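Local coordinates for protein redox-sensing transcriptional repressor Rex (Thermoanaerobacter ethanolicus, PDB 3WG9) that probably represses transcription in response to the cellular NADH/NAD(+) balance, binding DNA as a homodimer, at residues S8-V11 and I12-P16. Residues are numbered along the deposited sequence; the frame is centred on the assembly and turned at random.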
loop_
_atom_site.group_PDB
_atom_site.type_symbol
_atom_site.label_atom_id
_atom_site.label_comp_id
_atom_site.label_asym_id
_atom_site.label_seq_id
_atom_site.Cartn_x
_atom_site.Cartn_y
_atom_site.Cartn_z
ATOM N N SER B 8 3.950 3.940 -19.012
ATOM C CA SER B 8 3.996 2.614 -18.371
ATOM C C SER B 8 3.681 2.703 -16.873
ATOM O O SER B 8 3.876 3.748 -16.226
ATOM C CB SER B 8 5.365 1.981 -18.564
ATOM O OG SER B 8 6.254 2.466 -17.583
ATOM N N MET B 9 3.120 1.628 -16.346
ATOM C CA MET B 9 2.762 1.553 -14.937
ATOM C C MET B 9 4.039 1.664 -14.041
ATOM O O MET B 9 3.991 2.195 -12.939
ATOM C CB MET B 9 2.018 0.236 -14.656
ATOM C CG MET B 9 0.511 0.290 -15.002
ATOM S SD MET B 9 -0.337 1.588 -14.044
ATOM C CE MET B 9 -0.188 1.110 -12.332
ATOM N N ALA B 10 5.196 1.217 -14.523
ATOM C CA ALA B 10 6.385 1.286 -13.670
ATOM C C ALA B 10 6.654 2.766 -13.450
ATOM O O ALA B 10 6.949 3.215 -12.332
ATOM C CB ALA B 10 7.619 0.606 -14.391
ATOM N N VAL B 11 6.520 3.558 -14.519
ATOM C CA VAL B 11 6.666 5.010 -14.371
ATOM C C VAL B 11 5.600 5.612 -13.470
ATOM O O VAL B 11 5.891 6.396 -12.559
ATOM C CB VAL B 11 6.624 5.771 -15.765
ATOM C CG1 VAL B 11 6.561 7.302 -15.566
ATOM C CG2 VAL B 11 7.810 5.394 -16.660
ATOM N N ILE B 12 4.350 5.286 -13.735
ATOM C CA ILE B 12 3.213 5.890 -12.971
ATOM C C ILE B 12 3.396 5.596 -11.490
ATOM O O ILE B 12 3.128 6.439 -10.662
ATOM C CB ILE B 12 1.888 5.319 -13.486
ATOM C CG1 ILE B 12 1.631 5.849 -14.895
ATOM C CG2 ILE B 12 0.634 5.628 -12.501
ATOM C CD1 ILE B 12 0.455 5.024 -15.613
ATOM N N ARG B 13 3.878 4.409 -11.128
ATOM C CA ARG B 13 4.031 4.102 -9.697
ATOM C C ARG B 13 5.207 4.808 -9.029
ATOM O O ARG B 13 5.216 4.961 -7.819
ATOM C CB ARG B 13 4.213 2.591 -9.442
ATOM C CG ARG B 13 2.908 1.799 -9.833
ATOM C CD ARG B 13 2.814 0.442 -9.139
ATOM N NE ARG B 13 1.607 -0.276 -9.557
ATOM C CZ ARG B 13 0.399 -0.060 -9.019
ATOM N NH1 ARG B 13 0.204 0.885 -8.075
ATOM N NH2 ARG B 13 -0.606 -0.833 -9.388
ATOM N N ARG B 14 6.186 5.293 -9.800
ATOM C CA ARG B 14 7.200 6.146 -9.174
ATOM C C ARG B 14 6.715 7.556 -8.931
ATOM O O ARG B 14 7.256 8.265 -8.049
ATOM C CB ARG B 14 8.467 6.232 -10.043
ATOM C CG ARG B 14 9.216 4.896 -10.065
ATOM C CD ARG B 14 10.595 4.998 -10.804
ATOM N NE ARG B 14 10.480 5.146 -12.260
ATOM C CZ ARG B 14 10.526 4.159 -13.131
ATOM N NH1 ARG B 14 10.637 2.890 -12.710
ATOM N NH2 ARG B 14 10.431 4.426 -14.425
ATOM N N LEU B 15 5.782 8.032 -9.746
ATOM C CA LEU B 15 5.383 9.462 -9.618
ATOM C C LEU B 15 4.853 9.889 -8.251
ATOM O O LEU B 15 5.154 10.996 -7.790
ATOM C CB LEU B 15 4.387 9.890 -10.727
ATOM C CG LEU B 15 4.868 9.698 -12.189
ATOM C CD1 LEU B 15 3.754 9.954 -13.207
ATOM C CD2 LEU B 15 6.057 10.682 -12.487
ATOM N N PRO B 16 3.952 9.089 -7.633
ATOM C CA PRO B 16 3.549 9.475 -6.272
ATOM C C PRO B 16 4.693 9.466 -5.257
ATOM O O PRO B 16 4.625 10.237 -4.309
ATOM C CB PRO B 16 2.434 8.470 -5.901
ATOM C CG PRO B 16 1.988 7.925 -7.304
ATOM C CD PRO B 16 3.270 7.873 -8.085
#
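Arg14 lies back over the turn before it: chi3 of -72° bends its chain, and Ala10 O lies 3.7 Å above its guanidinium plane, towards the rim. On the same group, Arg14 NH2 meets Val11 CG2 at 3.6 Å. The arginine thus serves two ends, its aliphatic part and flat face packing on its own helix while NE makes a salt bridge with Asp52 of helix 46-54. With an alanine in place of Arg14, Asp52 would probably lose this positive partner, and Val11 CG2 the guanidinium beside it. The start of the helix is firmly set: Ser8 OG accepts from Val11 N in a nearly straight N-cap bond (3.3 Å, 169°), and Ser8 O receives Ile12 N at 3.0 Å. One turn on, Val11 O is shared between Leu15 N and a weak bond from Arg14 N. The close-packed side holds Ile12, whose CD1 touches Met9 SD at 3.9 Å and which also packs on Tyr204 of the second subunit, and Leu15, pressed against Leu75 and Ile78. The exposed flank is Arg13's, where Met9, bent at chi2 and chi3, lays CE over one guanidinium face of Arg13, 3.6 Å from CZ, while Arg13 NH2 pairs with Glu191. Together these contacts build the capped first turns of the opening helix of a Rex winged-helix domain.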